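Local coordinates for protein ubiquitin-conjugating enzyme E2 U (Homo sapiens, PDB 1YRV) that catalyses the covalent attachment of ubiquitin to other proteins, accepting it from the E1 enzyme as a thioester on its own cysteine through this UBC core domain, at residues Leu26-Asp31 with Ser80-Ala85; Cys33-Asn38 with Tyr122-Ile127; Val57-Leu62 with Phe72-His77; Pro87-Ile92 with Gly105-Asp110. All blocks are in the same frame, centred on the assembly; numbering follows the deposited sequence.

Interaction 1 (Leu26-Asp31 with Ser80-Ala85)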
loop_
_atom_site.group_PDB
_atom_site.type_symbol
_atom_site.label_atom_id
_atom_site.label_comp_id
_atom_site.label_asym_id
_atom_site.label_seq_id
_atom_site.Cartn_x
_atom_site.Cartn_y
_atom_site.Cartn_z
ATOM N N LEU A 26 1.099 -15.261 13.762
ATOM C CA LEU A 26 -0.119 -16.061 13.566
ATOM C C LEU A 26 -1.243 -15.336 12.810
ATOM O O LEU A 26 -2.006 -15.952 12.031
ATOM C CB LEU A 26 -0.631 -16.568 14.914
ATOM C CG LEU A 26 0.283 -17.587 15.619
ATOM C CD1 LEU A 26 -0.127 -17.699 17.079
ATOM C CD2 LEU A 26 0.188 -18.959 14.923
ATOM N N LEU A 27 -1.351 -14.034 13.063
ATOM C CA LEU A 27 -2.327 -13.200 12.391
ATOM C C LEU A 27 -1.953 -13.095 10.906
ATOM O O LEU A 27 -2.806 -13.228 10.020
ATOM C CB LEU A 27 -2.353 -11.806 13.022
ATOM C CG LEU A 27 -2.963 -11.677 14.448
ATOM C CD1 LEU A 27 -2.597 -10.296 14.996
ATOM C CD2 LEU A 27 -4.504 -11.849 14.451
ATOM N N LEU A 28 -0.681 -12.843 10.636
ATOM C CA LEU A 28 -0.255 -12.724 9.250
ATOM C C LEU A 28 -0.351 -14.076 8.549
ATOM O O LEU A 28 -0.642 -14.146 7.353
ATOM C CB LEU A 28 1.163 -12.151 9.163
ATOM C CG LEU A 28 1.258 -10.652 9.471
ATOM C CD1 LEU A 28 2.720 -10.245 9.614
ATOM C CD2 LEU A 28 0.571 -9.855 8.398
ATOM N N HIS A 29 -0.113 -15.144 9.300
ATOM C CA HIS A 29 -0.219 -16.483 8.757
ATOM C C HIS A 29 -1.640 -16.734 8.318
ATOM O O HIS A 29 -1.864 -17.214 7.212
ATOM C CB HIS A 29 0.163 -17.541 9.775
ATOM C CG HIS A 29 0.332 -18.889 9.169
ATOM N ND1 HIS A 29 1.544 -19.316 8.675
ATOM C CD2 HIS A 29 -0.574 -19.820 8.809
ATOM C CE1 HIS A 29 1.370 -20.455 8.030
ATOM N NE2 HIS A 29 0.095 -20.782 8.091
ATOM N N ARG A 30 -2.591 -16.451 9.197
ATOM C CA ARG A 30 -3.994 -16.603 8.863
ATOM C C ARG A 30 -4.311 -15.668 7.690
ATOM O O ARG A 30 -4.807 -16.112 6.668
ATOM C CB ARG A 30 -4.875 -16.257 10.055
ATOM C CG ARG A 30 -6.351 -16.184 9.703
ATOM C CD ARG A 30 -7.092 -15.152 10.595
ATOM N NE ARG A 30 -6.515 -13.822 10.468
ATOM C CZ ARG A 30 -6.682 -12.831 11.345
ATOM N NH1 ARG A 30 -6.114 -11.611 11.167
ATOM N NH2 ARG A 30 -7.434 -13.043 12.404
ATOM N N ASP A 31 -4.015 -14.379 7.827
ATOM C CA ASP A 31 -4.273 -13.439 6.751
ATOM C C ASP A 31 -3.770 -13.880 5.387
ATOM O O ASP A 31 -4.453 -13.680 4.395
ATOM C CB ASP A 31 -3.643 -12.090 7.050
ATOM C CG ASP A 31 -4.379 -11.319 8.126
ATOM O OD1 ASP A 31 -5.445 -11.790 8.581
ATOM O OD2 ASP A 31 -3.875 -10.234 8.511
ATOM N N SER A 80 6.044 -6.694 15.317
ATOM C CA SER A 80 5.573 -7.667 16.284
ATOM C C SER A 80 4.362 -7.129 17.039
ATOM O O SER A 80 3.735 -7.839 17.811
ATOM C CB SER A 80 6.719 -8.039 17.250
ATOM O OG SER A 80 7.260 -6.845 17.829
ATOM N N GLU A 81 4.010 -5.872 16.797
ATOM C CA GLU A 81 2.843 -5.260 17.451
ATOM C C GLU A 81 1.627 -5.438 16.547
ATOM O O GLU A 81 0.514 -5.166 16.959
ATOM C CB GLU A 81 3.067 -3.756 17.640
ATOM C CG GLU A 81 4.462 -3.431 18.074
ATOM C CD GLU A 81 4.755 -4.064 19.382
ATOM O OE1 GLU A 81 4.000 -3.712 20.323
ATOM O OE2 GLU A 81 5.696 -4.902 19.460
ATOM N N TYR A 82 1.846 -5.937 15.336
ATOM C CA TYR A 82 0.762 -6.052 14.396
ATOM C C TYR A 82 -0.574 -6.463 14.902
ATOM O O TYR A 82 -0.742 -7.420 15.675
ATOM C CB TYR A 82 1.064 -6.945 13.208
ATOM C CG TYR A 82 -0.156 -7.166 12.325
ATOM C CD1 TYR A 82 -0.849 -6.094 11.777
ATOM C CD2 TYR A 82 -0.604 -8.444 12.030
ATOM C CE1 TYR A 82 -1.952 -6.281 10.947
ATOM C CE2 TYR A 82 -1.710 -8.647 11.198
ATOM C CZ TYR A 82 -2.376 -7.549 10.657
ATOM O OH TYR A 82 -3.431 -7.776 9.804
ATOM N N ASN A 83 -1.504 -5.684 14.335
ATOM C CA ASN A 83 -2.931 -5.714 14.507
ATOM C C ASN A 83 -3.194 -4.641 15.565
ATOM O O ASN A 83 -4.222 -4.000 15.518
ATOM C CB ASN A 83 -3.248 -7.158 14.800
ATOM C CG ASN A 83 -4.538 -7.369 15.471
ATOM O OD1 ASN A 83 -4.598 -7.190 16.651
ATOM N ND2 ASN A 83 -5.573 -7.797 14.737
ATOM N N TYR A 84 -2.252 -4.383 16.463
ATOM C CA TYR A 84 -2.449 -3.289 17.407
ATOM C C TYR A 84 -1.873 -2.043 16.711
ATOM O O TYR A 84 -2.202 -0.912 17.059
ATOM C CB TYR A 84 -1.680 -3.508 18.708
ATOM C CG TYR A 84 -2.375 -4.428 19.676
ATOM C CD1 TYR A 84 -3.630 -4.106 20.199
ATOM C CD2 TYR A 84 -1.851 -5.686 19.952
ATOM C CE1 TYR A 84 -4.350 -5.032 20.952
ATOM C CE2 TYR A 84 -2.558 -6.608 20.688
ATOM C CZ TYR A 84 -3.812 -6.271 21.182
ATOM O OH TYR A 84 -4.510 -7.206 21.894
ATOM N N ALA A 85 -1.011 -2.274 15.724
ATOM C CA ALA A 85 -0.349 -1.217 14.983
ATOM C C ALA A 85 -0.308 -1.516 13.499
ATOM O O ALA A 85 -0.140 -2.675 13.094
ATOM C CB ALA A 85 1.074 -1.054 15.484
#

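Interaction 2 (Cys33-Asn38 with Tyr122-Ile127)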
loop_
_atom_site.group_PDB
_atom_site.type_symbol
_atom_site.label_atom_id
_atom_site.label_comp_id
_atom_site.label_asym_id
_atom_site.label_seq_id
_atom_site.Cartn_x
_atom_site.Cartn_y
_atom_site.Cartn_z
ATOM N N CYS A 33 -3.249 -16.958 4.262
ATOM C CA CYS A 33 -4.072 -18.054 3.740
ATOM C C CYS A 33 -5.360 -17.476 3.144
ATOM O O CYS A 33 -5.841 -17.948 2.125
ATOM C CB CYS A 33 -4.468 -19.025 4.847
ATOM S SG CYS A 33 -3.118 -19.962 5.510
ATOM N N ASP A 34 -5.905 -16.456 3.802
ATOM C CA ASP A 34 -7.122 -15.812 3.348
ATOM C C ASP A 34 -6.926 -15.091 2.023
ATOM O O ASP A 34 -7.785 -15.124 1.161
ATOM C CB ASP A 34 -7.594 -14.798 4.382
ATOM C CG ASP A 34 -8.226 -15.438 5.586
ATOM O OD1 ASP A 34 -8.508 -14.684 6.555
ATOM O OD2 ASP A 34 -8.450 -16.675 5.576
ATOM N N LEU A 35 -5.788 -14.431 1.906
ATOM C CA LEU A 35 -5.432 -13.677 0.740
ATOM C C LEU A 35 -5.316 -14.651 -0.404
ATOM O O LEU A 35 -5.846 -14.416 -1.483
ATOM C CB LEU A 35 -4.105 -12.994 0.966
ATOM C CG LEU A 35 -3.918 -11.658 0.283
ATOM C CD1 LEU A 35 -2.721 -11.725 -0.618
ATOM C CD2 LEU A 35 -5.181 -11.259 -0.433
ATOM N N LYS A 36 -4.637 -15.759 -0.169
ATOM C CA LYS A 36 -4.513 -16.744 -1.211
ATOM C C LYS A 36 -5.872 -17.287 -1.615
ATOM O O LYS A 36 -6.163 -17.360 -2.799
ATOM C CB LYS A 36 -3.556 -17.834 -0.767
ATOM C CG LYS A 36 -2.169 -17.238 -0.590
ATOM C CD LYS A 36 -1.081 -18.264 -0.438
ATOM C CE LYS A 36 -1.340 -19.119 0.740
ATOM N NZ LYS A 36 -0.118 -19.891 1.057
ATOM N N GLU A 37 -6.715 -17.639 -0.650
ATOM C CA GLU A 37 -8.047 -18.124 -0.984
ATOM C C GLU A 37 -8.826 -17.057 -1.765
ATOM O O GLU A 37 -9.522 -17.370 -2.725
ATOM C CB GLU A 37 -8.814 -18.472 0.288
ATOM C CG GLU A 37 -8.197 -19.610 1.095
ATOM C CD GLU A 37 -8.503 -20.996 0.519
ATOM O OE1 GLU A 37 -8.051 -22.017 1.111
ATOM O OE2 GLU A 37 -9.202 -21.061 -0.525
ATOM N N ASN A 38 -8.712 -15.796 -1.359
ATOM C CA ASN A 38 -9.435 -14.711 -2.029
ATOM C C ASN A 38 -9.071 -14.507 -3.487
ATOM O O ASN A 38 -9.868 -13.984 -4.261
ATOM C CB ASN A 38 -9.226 -13.396 -1.288
ATOM C CG ASN A 38 -9.845 -13.408 0.087
ATOM O OD1 ASN A 38 -10.756 -14.192 0.349
ATOM N ND2 ASN A 38 -9.362 -12.529 0.979
ATOM N N TYR A 122 -8.445 -4.407 10.180
ATOM C CA TYR A 122 -7.659 -4.312 8.968
ATOM C C TYR A 122 -6.733 -5.527 8.816
ATOM O O TYR A 122 -5.756 -5.642 9.538
ATOM C CB TYR A 122 -6.801 -3.071 9.009
ATOM C CG TYR A 122 -7.479 -1.826 8.516
ATOM C CD1 TYR A 122 -7.732 -1.645 7.164
ATOM C CD2 TYR A 122 -7.814 -0.803 9.398
ATOM C CE1 TYR A 122 -8.294 -0.472 6.696
ATOM C CE2 TYR A 122 -8.378 0.375 8.957
ATOM C CZ TYR A 122 -8.621 0.542 7.599
ATOM O OH TYR A 122 -9.207 1.692 7.116
ATOM N N THR A 123 -7.031 -6.418 7.881
ATOM C CA THR A 123 -6.194 -7.597 7.627
ATOM C C THR A 123 -5.325 -7.360 6.383
ATOM O O THR A 123 -5.527 -6.390 5.665
ATOM C CB THR A 123 -7.044 -8.821 7.336
ATOM O OG1 THR A 123 -7.784 -8.575 6.137
ATOM C CG2 THR A 123 -8.018 -9.089 8.492
ATOM N N LEU A 124 -4.370 -8.246 6.109
ATOM C CA LEU A 124 -3.538 -8.065 4.919
ATOM C C LEU A 124 -4.389 -7.753 3.680
ATOM O O LEU A 124 -4.010 -6.899 2.881
ATOM C CB LEU A 124 -2.684 -9.313 4.645
ATOM C CG LEU A 124 -1.623 -9.289 3.522
ATOM C CD1 LEU A 124 -0.582 -8.232 3.780
ATOM C CD2 LEU A 124 -0.934 -10.663 3.426
ATOM N N SER A 125 -5.512 -8.469 3.522
ATOM C CA SER A 125 -6.446 -8.281 2.404
ATOM C C SER A 125 -7.056 -6.883 2.379
ATOM O O SER A 125 -7.110 -6.258 1.343
ATOM C CB SER A 125 -7.584 -9.307 2.464
ATOM O OG SER A 125 -7.096 -10.616 2.311
ATOM N N SER A 126 -7.532 -6.425 3.531
ATOM C CA SER A 126 -8.145 -5.111 3.673
ATOM C C SER A 126 -7.202 -4.047 3.237
ATOM O O SER A 126 -7.526 -3.182 2.424
ATOM C CB SER A 126 -8.480 -4.811 5.128
ATOM O OG SER A 126 -9.582 -5.550 5.546
ATOM N N ILE A 127 -6.026 -4.098 3.841
ATOM C CA ILE A 127 -4.967 -3.152 3.561
ATOM C C ILE A 127 -4.652 -3.103 2.071
ATOM O O ILE A 127 -4.442 -2.037 1.508
ATOM C CB ILE A 127 -3.710 -3.563 4.318
ATOM C CG1 ILE A 127 -4.046 -3.679 5.827
ATOM C CG2 ILE A 127 -2.583 -2.624 3.940
ATOM C CD1 ILE A 127 -2.900 -4.157 6.670
#

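Interaction 3 (Val57-Leu62 with Phe72-His77)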
loop_
_atom_site.group_PDB
_atom_site.type_symbol
_atom_site.label_atom_id
_atom_site.label_comp_id
_atom_site.label_asym_id
_atom_site.label_seq_id
_atom_site.Cartn_x
_atom_site.Cartn_y
_atom_site.Cartn_z
ATOM N N VAL A 57 4.791 -6.232 -2.525
ATOM C CA VAL A 57 3.498 -6.195 -3.160
ATOM C C VAL A 57 3.397 -5.355 -4.428
ATOM O O VAL A 57 4.105 -4.369 -4.610
ATOM C CB VAL A 57 2.399 -5.696 -2.178
ATOM C CG1 VAL A 57 2.661 -6.227 -0.789
ATOM C CG2 VAL A 57 2.321 -4.191 -2.176
ATOM N N GLU A 58 2.481 -5.783 -5.286
ATOM C CA GLU A 58 2.152 -5.129 -6.550
ATOM C C GLU A 58 0.635 -5.001 -6.652
ATOM O O GLU A 58 -0.097 -6.001 -6.588
ATOM C CB GLU A 58 2.686 -5.944 -7.723
ATOM C CG GLU A 58 4.172 -5.731 -7.940
ATOM C CD GLU A 58 4.651 -6.121 -9.352
ATOM O OE1 GLU A 58 3.879 -5.934 -10.333
ATOM O OE2 GLU A 58 5.817 -6.584 -9.473
ATOM N N ILE A 59 0.172 -3.765 -6.792
ATOM C CA ILE A 59 -1.249 -3.507 -6.895
ATOM C C ILE A 59 -1.560 -2.785 -8.194
ATOM O O ILE A 59 -1.001 -1.728 -8.460
ATOM C CB ILE A 59 -1.746 -2.650 -5.735
ATOM C CG1 ILE A 59 -1.327 -3.256 -4.401
ATOM C CG2 ILE A 59 -3.268 -2.594 -5.758
ATOM C CD1 ILE A 59 -1.644 -2.362 -3.208
ATOM N N GLU A 60 -2.426 -3.369 -9.018
ATOM C CA GLU A 60 -2.769 -2.736 -10.289
ATOM C C GLU A 60 -3.624 -1.488 -10.075
ATOM O O GLU A 60 -4.418 -1.408 -9.120
ATOM C CB GLU A 60 -3.496 -3.722 -11.204
ATOM C CG GLU A 60 -2.603 -4.839 -11.721
ATOM C CD GLU A 60 -3.349 -5.849 -12.617
ATOM O OE1 GLU A 60 -4.602 -5.760 -12.700
ATOM O OE2 GLU A 60 -2.681 -6.734 -13.224
ATOM N N GLY A 61 -3.424 -0.506 -10.954
ATOM C CA GLY A 61 -4.163 0.738 -10.875
ATOM C C GLY A 61 -5.651 0.477 -10.938
ATOM O O GLY A 61 -6.106 -0.355 -11.702
ATOM N N LEU A 62 -6.421 1.185 -10.128
ATOM C CA LEU A 62 -7.859 0.971 -10.126
ATOM C C LEU A 62 -8.457 1.194 -11.513
ATOM O O LEU A 62 -7.845 1.821 -12.399
ATOM C CB LEU A 62 -8.527 1.913 -9.130
ATOM C CG LEU A 62 -9.868 1.470 -8.580
ATOM C CD1 LEU A 62 -9.693 0.143 -7.922
ATOM C CD2 LEU A 62 -10.409 2.504 -7.614
ATOM N N PHE A 72 1.322 -0.371 -8.742
ATOM C CA PHE A 72 2.009 0.177 -7.579
ATOM C C PHE A 72 2.860 -0.939 -6.978
ATOM O O PHE A 72 2.343 -1.988 -6.573
ATOM C CB PHE A 72 1.002 0.688 -6.542
ATOM C CG PHE A 72 -0.024 1.664 -7.095
ATOM C CD1 PHE A 72 0.338 2.944 -7.512
ATOM C CD2 PHE A 72 -1.365 1.321 -7.141
ATOM C CE1 PHE A 72 -0.641 3.877 -7.955
ATOM C CE2 PHE A 72 -2.341 2.243 -7.576
ATOM C CZ PHE A 72 -1.971 3.524 -7.986
ATOM N N GLN A 73 4.170 -0.733 -6.972
ATOM C CA GLN A 73 5.095 -1.710 -6.399
ATOM C C GLN A 73 5.540 -1.183 -5.044
ATOM O O GLN A 73 6.250 -0.187 -4.958
ATOM C CB GLN A 73 6.293 -1.895 -7.303
ATOM C CG GLN A 73 5.938 -2.586 -8.576
ATOM C CD GLN A 73 7.048 -2.505 -9.567
ATOM O OE1 GLN A 73 7.354 -1.423 -10.065
ATOM N NE2 GLN A 73 7.686 -3.643 -9.854
ATOM N N LEU A 74 5.125 -1.877 -3.992
ATOM C CA LEU A 74 5.401 -1.458 -2.631
ATOM C C LEU A 74 6.042 -2.544 -1.782
ATOM O O LEU A 74 6.166 -3.695 -2.195
ATOM C CB LEU A 74 4.065 -1.098 -1.981
ATOM C CG LEU A 74 3.101 -0.250 -2.792
ATOM C CD1 LEU A 74 1.659 -0.647 -2.509
ATOM C CD2 LEU A 74 3.348 1.196 -2.478
ATOM N N THR A 75 6.475 -2.144 -0.592
ATOM C CA THR A 75 6.960 -3.095 0.389
ATOM C C THR A 75 6.119 -2.750 1.617
ATOM O O THR A 75 5.804 -1.570 1.877
ATOM C CB THR A 75 8.468 -2.961 0.770
ATOM O OG1 THR A 75 8.697 -1.687 1.369
ATOM C CG2 THR A 75 9.356 -3.152 -0.414
ATOM N N ILE A 76 5.744 -3.778 2.373
ATOM C CA ILE A 76 4.949 -3.568 3.586
ATOM C C ILE A 76 5.693 -4.212 4.759
ATOM O O ILE A 76 5.941 -5.422 4.765
ATOM C CB ILE A 76 3.537 -4.200 3.443
ATOM C CG1 ILE A 76 2.824 -3.568 2.234
ATOM C CG2 ILE A 76 2.735 -4.022 4.731
ATOM C CD1 ILE A 76 1.404 -3.998 2.082
ATOM N N HIS A 77 6.076 -3.390 5.724
ATOM C CA HIS A 77 6.773 -3.868 6.888
ATOM C C HIS A 77 5.875 -3.862 8.109
ATOM O O HIS A 77 5.467 -2.814 8.596
ATOM C CB HIS A 77 7.988 -3.002 7.161
ATOM C CG HIS A 77 8.484 -3.104 8.568
ATOM N ND1 HIS A 77 9.077 -4.243 9.069
ATOM C CD2 HIS A 77 8.430 -2.223 9.596
ATOM C CE1 HIS A 77 9.368 -4.061 10.344
ATOM N NE2 HIS A 77 8.985 -2.845 10.689
#

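Interaction 4 (Pro87-Ile92 with Gly105-Asp110)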
loop_
_atom_site.group_PDB
_atom_site.type_symbol
_atom_site.label_atom_id
_atom_site.label_comp_id
_atom_site.label_asym_id
_atom_site.label_seq_id
_atom_site.Cartn_x
_atom_site.Cartn_y
_atom_site.Cartn_z
ATOM N N PRO A 87 1.033 -1.598 9.501
ATOM C CA PRO A 87 2.357 -1.895 8.957
ATOM C C PRO A 87 2.916 -0.587 8.397
ATOM O O PRO A 87 2.232 0.441 8.415
ATOM C CB PRO A 87 2.064 -2.932 7.849
ATOM C CG PRO A 87 0.675 -2.560 7.385
ATOM C CD PRO A 87 -0.052 -2.160 8.674
ATOM N N VAL A 88 4.165 -0.592 7.961
ATOM C CA VAL A 88 4.709 0.606 7.338
ATOM C C VAL A 88 4.768 0.280 5.840
ATOM O O VAL A 88 5.395 -0.705 5.430
ATOM C CB VAL A 88 6.137 0.925 7.780
ATOM C CG1 VAL A 88 6.680 2.068 6.918
ATOM C CG2 VAL A 88 6.182 1.320 9.268
ATOM N N VAL A 89 4.117 1.099 5.029
ATOM C CA VAL A 89 4.105 0.873 3.593
ATOM C C VAL A 89 4.981 1.930 2.911
ATOM O O VAL A 89 4.917 3.133 3.225
ATOM C CB VAL A 89 2.642 0.952 3.016
ATOM C CG1 VAL A 89 2.665 0.918 1.494
ATOM C CG2 VAL A 89 1.794 -0.196 3.555
ATOM N N LYS A 90 5.805 1.462 1.988
ATOM C CA LYS A 90 6.662 2.341 1.240
ATOM C C LYS A 90 6.715 1.948 -0.212
ATOM O O LYS A 90 6.650 0.762 -0.556
ATOM C CB LYS A 90 8.069 2.326 1.802
ATOM C CG LYS A 90 8.195 3.081 3.096
ATOM C CD LYS A 90 9.572 2.883 3.709
ATOM C CE LYS A 90 9.683 3.644 5.034
ATOM N NZ LYS A 90 9.348 5.119 4.843
ATOM N N PHE A 91 6.823 2.970 -1.059
ATOM C CA PHE A 91 6.934 2.779 -2.492
ATOM C C PHE A 91 8.386 2.456 -2.784
ATOM O O PHE A 91 9.267 3.205 -2.401
ATOM C CB PHE A 91 6.534 4.058 -3.212
ATOM C CG PHE A 91 5.174 4.002 -3.776
ATOM C CD1 PHE A 91 4.968 3.455 -5.019
ATOM C CD2 PHE A 91 4.084 4.456 -3.044
ATOM C CE1 PHE A 91 3.698 3.337 -5.527
ATOM C CE2 PHE A 91 2.798 4.344 -3.543
ATOM C CZ PHE A 91 2.605 3.790 -4.790
ATOM N N ILE A 92 8.635 1.339 -3.453
ATOM C CA ILE A 92 9.996 0.950 -3.772
ATOM C C ILE A 92 10.688 2.084 -4.527
ATOM O O ILE A 92 11.819 2.463 -4.197
ATOM C CB ILE A 92 10.008 -0.362 -4.593
ATOM C CG1 ILE A 92 9.751 -1.539 -3.650
ATOM C CG2 ILE A 92 11.332 -0.524 -5.323
ATOM C CD1 ILE A 92 9.069 -2.722 -4.285
ATOM N N GLY A 105 8.757 8.313 0.061
ATOM C CA GLY A 105 8.200 7.270 -0.786
ATOM C C GLY A 105 7.020 6.624 -0.085
ATOM O O GLY A 105 6.459 5.632 -0.542
ATOM N N GLN A 106 6.646 7.209 1.041
ATOM C CA GLN A 106 5.554 6.714 1.831
ATOM C C GLN A 106 4.235 7.398 1.490
ATOM O O GLN A 106 4.133 8.623 1.435
ATOM C CB GLN A 106 5.892 6.925 3.298
ATOM C CG GLN A 106 5.125 6.064 4.246
ATOM C CD GLN A 106 5.820 5.951 5.597
ATOM O OE1 GLN A 106 5.175 5.862 6.643
ATOM N NE2 GLN A 106 7.144 5.940 5.574
ATOM N N PRO A 107 3.194 6.597 1.278
ATOM C CA PRO A 107 1.855 7.093 0.944
ATOM C C PRO A 107 1.081 7.648 2.141
ATOM O O PRO A 107 0.994 6.986 3.145
ATOM C CB PRO A 107 1.184 5.862 0.367
ATOM C CG PRO A 107 1.800 4.741 1.154
ATOM C CD PRO A 107 3.252 5.123 1.242
ATOM N N CYS A 108 0.516 8.844 2.025
ATOM C CA CYS A 108 -0.257 9.441 3.100
ATOM C C CYS A 108 -1.630 8.801 3.128
ATOM O O CYS A 108 -2.521 9.158 2.351
ATOM C CB CYS A 108 -0.434 10.932 2.885
ATOM S SG CYS A 108 1.098 11.850 2.795
ATOM N N ILE A 109 -1.787 7.852 4.034
ATOM C CA ILE A 109 -3.025 7.124 4.176
ATOM C C ILE A 109 -3.441 7.268 5.614
ATOM O O ILE A 109 -2.669 6.943 6.510
ATOM C CB ILE A 109 -2.816 5.628 3.905
ATOM C CG1 ILE A 109 -2.286 5.422 2.490
ATOM C CG2 ILE A 109 -4.119 4.877 4.145
ATOM C CD1 ILE A 109 -3.160 6.024 1.422
ATOM N N ASP A 110 -4.658 7.716 5.845
ATOM C CA ASP A 110 -5.119 7.879 7.218
ATOM C C ASP A 110 -4.946 6.717 8.191
ATOM O O ASP A 110 -4.313 6.878 9.240
ATOM C CB ASP A 110 -6.578 8.302 7.229
ATOM C CG ASP A 110 -6.730 9.734 6.881
ATOM O OD1 ASP A 110 -7.578 10.423 7.521
ATOM O OD2 ASP A 110 -5.986 10.171 5.956
#

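Interaction 1 (Leu26-Asp31 with Ser80-Ala85)
Tyr82 and Asp31 make the polar part of this contact. Their side chains come from opposite directions, and the hydroxyl OH of Tyr82 lies 2.8 Å from Asp31 OD2. The carboxylate reaches the ring at its edge and close to its plane, with the two planes turned 76° apart. The same hydroxyl also lies close to Tyr122 O. The other oxygen, Asp31 OD1, is held within the helix by Arg30, whose NE and NH1 grip it side-on from the same face of the carboxylate; the salt bridge from NH1 measures 2.7 Å. A carboxylate suits this place because its two oxygens serve different partners, and the nearby arginine would probably favour its charged form.

The apolar part is leucine against aromatic ring. Leu27 CB approaches Tyr82 CE2 to 3.7 Å, and Leu28 CD2 stands 3.8 Å from that same CE2. With CG beside its backbone N (chi1 -71°), Leu27 carries CD1 past Tyr82 O to Asn83 CB, a tight 3.2 Å, the two side chains crossing at about a right angle. Asn83 CB itself sits over the centre of one face of the Tyr82 ring.

Helix 23-38 thus packs on the loop between strands 71-77 and 88-91, and Tyr82 begins a Tyr-Asn-Tyr-Ala-Pro-Pro run resembling the Tyr-Pro-x-x-Pro-Pro motif of the E2 fold.

Interaction 2 (Cys33-Asn38 with Tyr122-Ile127)
Ser125 OG is the polar atom on which the two helices meet. Asn38 ND2 approaches it to 3.3 Å, a weak hydrogen bond with an N-H...acceptor angle of 126°. It should be read with reserve, since the Asn38 amide is modelled too close to the carbonyl of its own helix. Alongside it, Leu35 CD2 packs on the same hydroxyl oxygen at 3.4 Å. Ser125 presents OG to both because the oxygen is turned beside its own backbone N, chi1 -64°.

A serine suits this position: the backbones draw to 5.7 Å between Leu35 CA and Ser125 CA, leaving space for little more than a short side chain. Beside the hydroxyl, Leu35 CG and Leu124 CD2 make a looser apolar contact at 4.4 Å, and Leu124 continues onto Phe78.

Thr123 is the N-cap of helix 124-135. Its OG1 accepts weakly from Ser126 N at 3.4 Å, although the bond is nearly straight at 168°. Asp31, one turn before Leu35 on helix 23-38, receives Leu124 N.

The join therefore depends chiefly on close packing about one small hydroxyl. Its polar link is weak, whereas the helix start is served by a threonine cap and, from the other helix, an aspartate.

Interaction 3 (Val57-Leu62 with Phe72-His77)
The Phe72 ring lies obliquely against the end of the neighbouring strand: its CD2 is 3.3 Å from Ile59 O and its CE2 is 4.1 Å from Gly61 CA. The ring thus packs on the Gly61 backbone where the chain leaves the strand. The other flat groups, the Glu58 carboxylate and Gln73 amide, have planes 73° apart. These two extended side chains run side by side in the same direction from a non-hydrogen-bonded pair, touching through Glu58 CG and Gln73 CG at 3.7 Å, and they suit the exposed face.

Two hydrogen-bonded antiparallel pairs hold the strands. Val57 and Leu74 exchange both backbone bonds, as do Ile59 and Phe72, with Phe72 N to Ile59 O at 2.7 Å. On the buried face branched aliphatic chains pack within and between the pairs. Val57 CG2 touches CB of its own partner Leu74 at 3.6 Å, while its other methyl, CG1, reaches Ile76 CD1 at 3.8 Å, two residues farther along the strand.

This hairpin forms the middle of the four-stranded antiparallel sheet. Strand 43-47 borders 54-60 and strand 88-91 borders 71-77, while helix 124-135 packs over the apolar face, with Leu131 on Ile59 and Leu135 on Phe72.

Interaction 4 (Pro87-Ile92 with Gly105-Asp110)
Pro107 lays its ring against the edge strand, CG meeting Val89 CG1 at 3.9 Å with the two side chains crossing at about a right angle. Val89 turns CG1 to this spot by setting it opposite its own backbone N (chi1 172°). The ring carbon Pro107 CD also comes to 3.3 Å from Val89 O. Proline fits well here, since it offers a compact, rigid apolar ring and has no N-H to present to the strand. Leu135 of helix 124-135 meets both Pro107 and Phe91 on the apolar side of the sheet.

The backbone link lies two residues away, at Phe91 and Gly105. Phe91 N donates to Gly105 O at 2.7 Å with an N-H...acceptor angle of 160°, and the donor stands 34° out of the carbonyl plane. The same oxygen lies at the edge of the Phe91 ring, in its plane, 3.1 Å from Phe91 CB. Gly105 has a positive phi and sits close against the strand backbone, a position well served by a residue without a side chain.

Between these points Gln106 stretches along the strand, its CG 3.1 Å from Val89 O. The long chain of Lys90, bent at its last torsion, crosses it obliquely and ends near the Gln106 amide.

One strong backbone bond and a proline-valine contact thus fix to strand 88-91 the segment that runs on to Cys108, the predicted thioester-forming residue. The cysteine itself takes no part in the contact, consistent with a thiol left accessible for ubiquitin.

All four contacts belong to one UBC core domain. Interactions 1 and 2 follow each other along helix 23-38, their centres 12 Å apart, and their segments alternate along the chain; they touch where the Asp31 and Tyr82 side chains reach the start of helix 124-135. Interactions 3 and 4, centres 10 Å apart, share the antiparallel sheet, strand 71-77 pairing with 88-91. Segment 80-85 of interaction 1 lies in the loop joining those strands, and Ile127 of interaction 2 packs on Pro87 of interaction 4. The first helix, the sheet and helix 124-135 are thereby tied together, with the segment bearing Cys108 fastened along the sheet's edge strand.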